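Local coordinates for protein 432aa long hypothetical deoxyribodipyrimidine photolyase (Sulfolobus tokodaii, PDB 2E0I) that probably repairs ultraviolet-damaged DNA as a light-driven deoxyribodipyrimidine photolyase, carrying one FAD in its helical domain and a second FAD that may harvest light, at residues A[202-205]-A[209-212]; A[308-313]-A[368-373]. All blocks are in the same frame, centred on the assembly; numbering follows the deposited sequence.

Interaction 1 (A[202-205]-A[209-212]); sequences FRRR and AENN. With FAD (flavin-adenine dinucleotide), chain E.
N212 packs against the backbone turn of 202-205 while, farther out, R204 and E210 join in a salt bridge. On the close-packed side, nearest the cofactor, N212 is buried, its CB and amide lying against the carbonyl of R204, and its ND2 gives that oxygen a weak hydrogen bond of 3.4 Å. The other end of the amide, OD1, accepts from the backbone N of D201, so an asparagine, donor and acceptor in one, suits a place between two stretches of backbone. The main-chain O of N212 meets the rim of the F202 ring near its plane, 3.6 Å from CD1. CG of F202, anti to the main-chain nitrogen (chi1 -152°), sets that rim against N212 and carries CE1 on to 3.5 Å from O2A of the FAD diphosphate. Over the ring's centre lies NE of R205, whose guanidinium goes on to salt bridges with E239 and E243 on helix 238-256.

The outer side is looser and only partly buried. R204 grips E210 side-on: NE reaches OE1 and NH2 reaches OE2, each at 2.7 Å and each on the oxygen's syn lone pair. Both bonds are somewhat bent, each oxygen lying a little out of the guanidinium plane. The two flat groups are nearly coplanar, 15° apart, and this two-point hold limits rotation of both ends. A bend in the arginine chain at chi3 (62°) swings the guanidinium across to the carboxylate, and Y207 adds a cation-pi contact. Long, charged chains suit this side because they can pair while still reaching water. Together the two sides close a compact turn between helices 189-196 and 217-221, a loop that opens with a short 3-10 turn and walls the diphosphate end of the photolyase FAD pocket.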
loop_
_atom_site.group_PDB
_atom_site.type_symbol
_atom_site.label_atom_id
_atom_site.label_comp_id
_atom_site.label_asym_id
_atom_site.label_seq_id
_atom_site.Cartn_x
_atom_site.Cartn_y
_atom_site.Cartn_z
ATOM N N PHE A 202 -9.361 14.819 11.588
ATOM C CA PHE A 202 -9.356 14.293 10.231
ATOM C C PHE A 202 -9.761 15.337 9.201
ATOM O O PHE A 202 -9.465 15.217 8.017
ATOM C CB PHE A 202 -10.281 13.088 10.159
ATOM C CG PHE A 202 -9.893 12.102 9.113
ATOM C CD1 PHE A 202 -8.581 11.649 9.030
ATOM C CD2 PHE A 202 -10.836 11.611 8.219
ATOM C CE1 PHE A 202 -8.212 10.724 8.077
ATOM C CE2 PHE A 202 -10.474 10.683 7.256
ATOM C CZ PHE A 202 -9.157 10.239 7.187
ATOM N N ARG A 203 -10.448 16.361 9.677
ATOM C CA ARG A 203 -10.884 17.473 8.854
ATOM C C ARG A 203 -9.693 18.161 8.210
ATOM O O ARG A 203 -9.734 18.543 7.054
ATOM C CB ARG A 203 -11.619 18.477 9.730
ATOM C CG ARG A 203 -13.051 18.120 9.979
ATOM C CD ARG A 203 -13.862 18.700 8.857
ATOM N NE ARG A 203 -13.610 20.138 8.774
ATOM C CZ ARG A 203 -13.906 20.893 7.721
ATOM N NH1 ARG A 203 -14.467 20.347 6.641
ATOM N NH2 ARG A 203 -13.643 22.197 7.751
ATOM N N ARG A 204 -8.629 18.325 8.975
ATOM C CA ARG A 204 -7.442 18.988 8.469
ATOM C C ARG A 204 -6.372 17.984 8.052
ATOM O O ARG A 204 -5.171 18.246 8.162
ATOM C CB ARG A 204 -6.903 19.934 9.543
ATOM C CG ARG A 204 -7.885 21.031 9.930
ATOM C CD ARG A 204 -7.267 22.020 10.903
ATOM N NE ARG A 204 -6.109 22.719 10.343
ATOM C CZ ARG A 204 -6.159 23.563 9.313
ATOM N NH1 ARG A 204 -7.312 23.827 8.714
ATOM N NH2 ARG A 204 -5.052 24.152 8.880
ATOM N N ARG A 205 -6.815 16.841 7.546
ATOM C CA ARG A 205 -5.891 15.794 7.149
ATOM C C ARG A 205 -5.018 16.160 5.957
ATOM O O ARG A 205 -4.080 15.435 5.637
ATOM C CB ARG A 205 -6.656 14.498 6.861
ATOM C CG ARG A 205 -7.365 14.443 5.522
ATOM C CD ARG A 205 -8.035 13.087 5.321
ATOM N NE ARG A 205 -9.454 13.154 5.640
ATOM C CZ ARG A 205 -10.394 13.551 4.788
ATOM N NH1 ARG A 205 -10.069 13.905 3.557
ATOM N NH2 ARG A 205 -11.658 13.618 5.172
ATOM N N ALA A 209 2.068 19.514 7.739
ATOM C CA ALA A 209 2.720 19.998 8.947
ATOM C C ALA A 209 1.968 19.541 10.193
ATOM O O ALA A 209 2.573 19.180 11.202
ATOM C CB ALA A 209 2.821 21.506 8.913
ATOM N N GLU A 210 0.644 19.562 10.127
ATOM C CA GLU A 210 -0.166 19.113 11.251
ATOM C C GLU A 210 -0.057 17.588 11.321
ATOM O O GLU A 210 0.591 16.967 10.478
ATOM C CB GLU A 210 -1.617 19.579 11.061
ATOM C CG GLU A 210 -1.746 21.093 11.212
ATOM C CD GLU A 210 -3.110 21.643 10.826
ATOM O OE1 GLU A 210 -4.135 21.147 11.351
ATOM O OE2 GLU A 210 -3.154 22.591 10.004
ATOM N N ASN A 211 -0.660 16.967 12.320
ATOM C CA ASN A 211 -0.543 15.523 12.396
ATOM C C ASN A 211 -1.918 14.895 12.359
ATOM O O ASN A 211 -2.281 14.135 13.248
ATOM C CB ASN A 211 0.172 15.128 13.683
ATOM C CG ASN A 211 1.164 14.018 13.462
ATOM O OD1 ASN A 211 1.528 13.296 14.393
ATOM N ND2 ASN A 211 1.622 13.877 12.217
ATOM N N ASN A 212 -2.673 15.182 11.310
ATOM C CA ASN A 212 -4.027 14.679 11.241
ATOM C C ASN A 212 -4.324 13.455 10.405
ATOM O O ASN A 212 -5.453 13.257 9.982
ATOM C CB ASN A 212 -4.960 15.826 10.861
ATOM C CG ASN A 212 -4.976 16.927 11.921
ATOM O OD1 ASN A 212 -5.281 16.675 13.094
ATOM N ND2 ASN A 212 -4.641 18.149 11.514
HETATM P PA FAD E . -5.193 8.964 6.356
HETATM O O1A FAD E . -4.968 9.084 7.815
HETATM O O2A FAD E . -5.989 9.905 5.539
HETATM O O5B FAD E . -6.270 7.774 6.476
HETATM C C5B FAD E . -7.259 7.547 5.469
HETATM C C4B FAD E . -7.379 6.049 5.183
HETATM O O4B FAD E . -8.355 5.786 4.161
HETATM C C3B FAD E . -6.039 5.517 4.669
HETATM O O3B FAD E . -5.312 4.968 5.772
HETATM C C2B FAD E . -6.514 4.368 3.782
HETATM O O2B FAD E . -6.935 3.272 4.595
HETATM C C1B FAD E . -7.723 5.025 3.115
HETATM N N9A FAD E . -7.322 5.939 2.020
HETATM C C8A FAD E . -7.170 7.260 2.092
HETATM N N7A FAD E . -6.896 7.746 0.883
HETATM C C5A FAD E . -6.869 6.726 0.031
HETATM C C6A FAD E . -6.640 6.595 -1.335
HETATM N N6A FAD E . -6.399 7.660 -2.092
HETATM N N1A FAD E . -6.674 5.373 -1.887
HETATM C C2A FAD E . -6.923 4.294 -1.165
HETATM N N3A FAD E . -7.151 4.382 0.134
HETATM C C4A FAD E . -7.132 5.571 0.755
HETATM N N1 FAD E . -2.173 3.800 -0.060
HETATM C C2 FAD E . -1.643 2.546 0.270
HETATM O O2 FAD E . -2.008 1.959 1.286
HETATM N N3 FAD E . -0.647 1.976 -0.533
HETATM C C4 FAD E . -0.184 2.672 -1.656
HETATM O O4 FAD E . 0.649 2.147 -2.393
HETATM C C4X FAD E . -0.703 3.924 -1.969
HETATM N N5 FAD E . -0.167 4.643 -3.043
HETATM C C5X FAD E . -0.692 5.896 -3.385
HETATM C C6 FAD E . -0.154 6.584 -4.468
HETATM C C7 FAD E . -0.689 7.813 -4.840
HETATM C C7M FAD E . -0.098 8.534 -6.054
HETATM C C8 FAD E . -1.755 8.353 -4.122
HETATM C C8M FAD E . -2.382 9.690 -4.525
HETATM C C9 FAD E . -2.285 7.658 -3.040
HETATM C C9A FAD E . -1.764 6.421 -2.664
HETATM N N10 FAD E . -2.304 5.698 -1.585
HETATM C C10 FAD E . -1.701 4.495 -1.182
HETATM C "C1'" FAD E . -3.482 6.220 -0.847
HETATM C "C2'" FAD E . -3.232 7.115 0.370
HETATM O "O2'" FAD E . -2.375 8.205 0.022
HETATM C "C3'" FAD E . -2.649 6.344 1.557
HETATM O "O3'" FAD E . -3.494 5.230 1.857
HETATM C "C4'" FAD E . -2.555 7.229 2.802
HETATM O "O4'" FAD E . -1.758 8.385 2.528
HETATM C "C5'" FAD E . -1.942 6.461 3.976
HETATM O "O5'" FAD E . -1.759 7.313 5.112
HETATM P P FAD E . -2.848 7.387 6.296
HETATM O O1P FAD E . -3.163 6.002 6.712
HETATM O O2P FAD E . -2.320 8.321 7.315
HETATM O O3P FAD E . -4.141 8.025 5.573
#

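Interaction 2 (A[308-313]-A[368-373]). With FAD (flavin-adenine dinucleotide), chain E.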
loop_
_atom_site.group_PDB
_atom_site.type_symbol
_atom_site.label_atom_id
_atom_site.label_comp_id
_atom_site.label_asym_id
_atom_site.label_seq_id
_atom_site.Cartn_x
_atom_site.Cartn_y
_atom_site.Cartn_z
ATOM N N ASN A 308 1.522 11.855 3.424
ATOM C CA ASN A 308 0.059 11.835 3.427
ATOM C C ASN A 308 -0.538 11.921 2.016
ATOM O O ASN A 308 0.144 12.277 1.055
ATOM C CB ASN A 308 -0.502 12.942 4.335
ATOM C CG ASN A 308 -0.560 14.311 3.663
ATOM O OD1 ASN A 308 0.003 14.547 2.587
ATOM N ND2 ASN A 308 -1.249 15.230 4.319
ATOM N N GLY A 309 -1.819 11.585 1.905
ATOM C CA GLY A 309 -2.483 11.582 0.613
ATOM C C GLY A 309 -2.427 12.865 -0.180
ATOM O O GLY A 309 -2.443 12.846 -1.403
ATOM N N ARG A 310 -2.363 13.989 0.515
ATOM C CA ARG A 310 -2.319 15.256 -0.169
ATOM C C ARG A 310 -1.017 15.420 -0.916
ATOM O O ARG A 310 -1.013 15.728 -2.101
ATOM C CB ARG A 310 -2.459 16.404 0.815
ATOM C CG ARG A 310 -2.787 17.677 0.103
ATOM C CD ARG A 310 -4.116 17.469 -0.534
ATOM N NE ARG A 310 -4.483 18.509 -1.471
ATOM C CZ ARG A 310 -5.720 18.666 -1.913
ATOM N NH1 ARG A 310 -6.675 17.856 -1.486
ATOM N NH2 ARG A 310 -5.999 19.615 -2.791
ATOM N N VAL A 311 0.092 15.234 -0.208
ATOM C CA VAL A 311 1.408 15.372 -0.811
ATOM C C VAL A 311 1.593 14.288 -1.856
ATOM O O VAL A 311 2.158 14.528 -2.919
ATOM C CB VAL A 311 2.516 15.263 0.258
ATOM C CG1 VAL A 311 3.886 15.133 -0.398
ATOM C CG2 VAL A 311 2.490 16.489 1.148
ATOM N N ARG A 312 1.094 13.097 -1.546
ATOM C CA ARG A 312 1.180 11.956 -2.441
ATOM C C ARG A 312 0.672 12.307 -3.836
ATOM O O ARG A 312 1.361 12.076 -4.816
ATOM C CB ARG A 312 0.359 10.804 -1.885
ATOM C CG ARG A 312 1.083 9.490 -1.798
ATOM C CD ARG A 312 0.958 8.917 -0.393
ATOM N NE ARG A 312 0.885 7.460 -0.394
ATOM C CZ ARG A 312 0.962 6.698 0.695
ATOM N NH1 ARG A 312 1.118 7.249 1.893
ATOM N NH2 ARG A 312 0.885 5.376 0.583
ATOM N N MET A 313 -0.520 12.883 -3.937
ATOM C CA MET A 313 -1.028 13.206 -5.258
ATOM C C MET A 313 -0.434 14.453 -5.894
ATOM O O MET A 313 -0.421 14.574 -7.120
ATOM C CB MET A 313 -2.559 13.277 -5.257
ATOM C CG MET A 313 -3.182 14.461 -4.584
ATOM S SD MET A 313 -4.996 14.370 -4.771
ATOM C CE MET A 313 -5.395 13.047 -3.516
ATOM N N TRP A 368 2.205 26.161 -6.711
ATOM C CA TRP A 368 2.373 27.265 -5.782
ATOM C C TRP A 368 1.135 27.561 -4.955
ATOM O O TRP A 368 1.237 27.829 -3.762
ATOM C CB TRP A 368 2.828 28.502 -6.547
ATOM C CG TRP A 368 3.996 28.195 -7.410
ATOM C CD1 TRP A 368 3.970 27.917 -8.739
ATOM C CD2 TRP A 368 5.357 28.005 -6.981
ATOM N NE1 TRP A 368 5.224 27.556 -9.172
ATOM C CE2 TRP A 368 6.095 27.601 -8.116
ATOM C CE3 TRP A 368 6.020 28.134 -5.750
ATOM C CZ2 TRP A 368 7.468 27.320 -8.060
ATOM C CZ3 TRP A 368 7.390 27.855 -5.693
ATOM C CH2 TRP A 368 8.095 27.451 -6.844
ATOM N N LYS A 369 -0.031 27.516 -5.581
ATOM C CA LYS A 369 -1.265 27.770 -4.854
ATOM C C LYS A 369 -1.455 26.687 -3.805
ATOM O O LYS A 369 -1.737 26.964 -2.638
ATOM C CB LYS A 369 -2.459 27.792 -5.814
ATOM C CG LYS A 369 -2.830 29.187 -6.273
ATOM C CD LYS A 369 -3.928 29.182 -7.319
ATOM C CE LYS A 369 -4.558 30.573 -7.441
ATOM N NZ LYS A 369 -3.538 31.674 -7.525
ATOM N N GLN A 370 -1.281 25.449 -4.242
ATOM C CA GLN A 370 -1.419 24.281 -3.391
ATOM C C GLN A 370 -0.440 24.374 -2.218
ATOM O O GLN A 370 -0.822 24.236 -1.054
ATOM C CB GLN A 370 -1.127 23.028 -4.221
ATOM C CG GLN A 370 -1.878 21.793 -3.782
ATOM C CD GLN A 370 -3.337 21.860 -4.144
ATOM O OE1 GLN A 370 -4.123 20.983 -3.788
ATOM N NE2 GLN A 370 -3.711 22.906 -4.863
ATOM N N GLN A 371 0.825 24.609 -2.546
ATOM C CA GLN A 371 1.885 24.729 -1.554
ATOM C C GLN A 371 1.538 25.746 -0.477
ATOM O O GLN A 371 1.732 25.499 0.716
ATOM C CB GLN A 371 3.192 25.151 -2.233
ATOM C CG GLN A 371 4.318 25.455 -1.262
ATOM C CD GLN A 371 5.602 25.859 -1.957
ATOM O OE1 GLN A 371 6.181 25.086 -2.715
ATOM N NE2 GLN A 371 6.056 27.079 -1.698
ATOM N N GLU A 372 1.017 26.889 -0.910
ATOM C CA GLU A 372 0.675 27.973 -0.002
ATOM C C GLU A 372 -0.566 27.737 0.843
ATOM O O GLU A 372 -0.693 28.298 1.930
ATOM C CB GLU A 372 0.520 29.269 -0.792
ATOM C CG GLU A 372 0.292 30.483 0.073
ATOM C CD GLU A 372 0.622 31.769 -0.650
ATOM O OE1 GLU A 372 1.795 31.927 -1.055
ATOM O OE2 GLU A 372 -0.283 32.619 -0.814
ATOM N N LYS A 373 -1.478 26.907 0.357
ATOM C CA LYS A 373 -2.692 26.633 1.107
ATOM C C LYS A 373 -2.511 25.581 2.192
ATOM O O LYS A 373 -3.003 25.753 3.312
ATOM C CB LYS A 373 -3.814 26.184 0.174
ATOM C CG LYS A 373 -5.078 25.829 0.925
ATOM C CD LYS A 373 -6.205 25.426 0.005
ATOM C CE LYS A 373 -7.471 25.192 0.813
ATOM N NZ LYS A 373 -8.616 24.853 -0.069
HETATM P PA FAD E . -5.193 8.964 6.356
HETATM O O1A FAD E . -4.968 9.084 7.815
HETATM O O2A FAD E . -5.989 9.905 5.539
HETATM O O5B FAD E . -6.270 7.774 6.476
HETATM C C5B FAD E . -7.259 7.547 5.469
HETATM C C4B FAD E . -7.379 6.049 5.183
HETATM O O4B FAD E . -8.355 5.786 4.161
HETATM C C3B FAD E . -6.039 5.517 4.669
HETATM O O3B FAD E . -5.312 4.968 5.772
HETATM C C2B FAD E . -6.514 4.368 3.782
HETATM O O2B FAD E . -6.935 3.272 4.595
HETATM C C1B FAD E . -7.723 5.025 3.115
HETATM N N9A FAD E . -7.322 5.939 2.020
HETATM C C8A FAD E . -7.170 7.260 2.092
HETATM N N7A FAD E . -6.896 7.746 0.883
HETATM C C5A FAD E . -6.869 6.726 0.031
HETATM C C6A FAD E . -6.640 6.595 -1.335
HETATM N N6A FAD E . -6.399 7.660 -2.092
HETATM N N1A FAD E . -6.674 5.373 -1.887
HETATM C C2A FAD E . -6.923 4.294 -1.165
HETATM N N3A FAD E . -7.151 4.382 0.134
HETATM C C4A FAD E . -7.132 5.571 0.755
HETATM N N1 FAD E . -2.173 3.800 -0.060
HETATM C C2 FAD E . -1.643 2.546 0.270
HETATM O O2 FAD E . -2.008 1.959 1.286
HETATM N N3 FAD E . -0.647 1.976 -0.533
HETATM C C4 FAD E . -0.184 2.672 -1.656
HETATM O O4 FAD E . 0.649 2.147 -2.393
HETATM C C4X FAD E . -0.703 3.924 -1.969
HETATM N N5 FAD E . -0.167 4.643 -3.043
HETATM C C5X FAD E . -0.692 5.896 -3.385
HETATM C C6 FAD E . -0.154 6.584 -4.468
HETATM C C7 FAD E . -0.689 7.813 -4.840
HETATM C C7M FAD E . -0.098 8.534 -6.054
HETATM C C8 FAD E . -1.755 8.353 -4.122
HETATM C C8M FAD E . -2.382 9.690 -4.525
HETATM C C9 FAD E . -2.285 7.658 -3.040
HETATM C C9A FAD E . -1.764 6.421 -2.664
HETATM N N10 FAD E . -2.304 5.698 -1.585
HETATM C C10 FAD E . -1.701 4.495 -1.182
HETATM C "C1'" FAD E . -3.482 6.220 -0.847
HETATM C "C2'" FAD E . -3.232 7.115 0.370
HETATM O "O2'" FAD E . -2.375 8.205 0.022
HETATM C "C3'" FAD E . -2.649 6.344 1.557
HETATM O "O3'" FAD E . -3.494 5.230 1.857
HETATM C "C4'" FAD E . -2.555 7.229 2.802
HETATM O "O4'" FAD E . -1.758 8.385 2.528
HETATM C "C5'" FAD E . -1.942 6.461 3.976
HETATM O "O5'" FAD E . -1.759 7.313 5.112
HETATM P P FAD E . -2.848 7.387 6.296
HETATM O O1P FAD E . -3.163 6.002 6.712
HETATM O O2P FAD E . -2.320 8.321 7.315
HETATM O O3P FAD E . -4.141 8.025 5.573
#
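R310 and Q370 carry all the buried surface of this contact, reaching from helix 309-322 to helix 367-374. NH2 of R310 donates to OE1 of Q370 at 2.5 Å, a length to be read loosely at this resolution, and the bond is nearly straight (172°). The oxygen sits in the guanidinium plane, and the amide is turned only 9° from that plane, although the two chains run across each other at about a right angle. CG anti to the main-chain N (chi1 -165°), followed by a bend at chi2, brings the guanidinium of R310 to Q370; NH1 forms a salt bridge with D206. On the other side of the same helix, R312 lies across one face of the flavin, CG over the dimethylbenzene end and NH2 3.3 Å from C4X of FAD, with O2' of FAD over a face of the guanidinium; D340 pairs with NH2. A leucine replacing R312 would probably leave D340 without its charged mate and the face of the isoalloxazine without the cationic group lying over C4X and C10. Because a neutral amide oxygen meets R310, the helix-to-helix link adds no second charge pair, and the arginine's charge is probably balanced chiefly by D206.

In the fold
Interactions 1 and 2 lie on the same side of the chain's centre, their own centres 12 Å apart, and they border different parts of one FAD. The loop of interaction 1 approaches the diphosphate, whereas 308-313 follows the ribityl chain, with the N of G309 3.3 Å from O4' of FAD, and continues to the methyl-bearing edge of the flavin, where CB of M313 is 3.7 Å from C8M of FAD. They meet directly where ND2 of N308 packs 3.1 Å from O of R205. N308 also caps its helix, its OD1 accepting from N of V311. Segment 368-373 lies on the far side of helix 309-322 from the flavin, and is met there by R310.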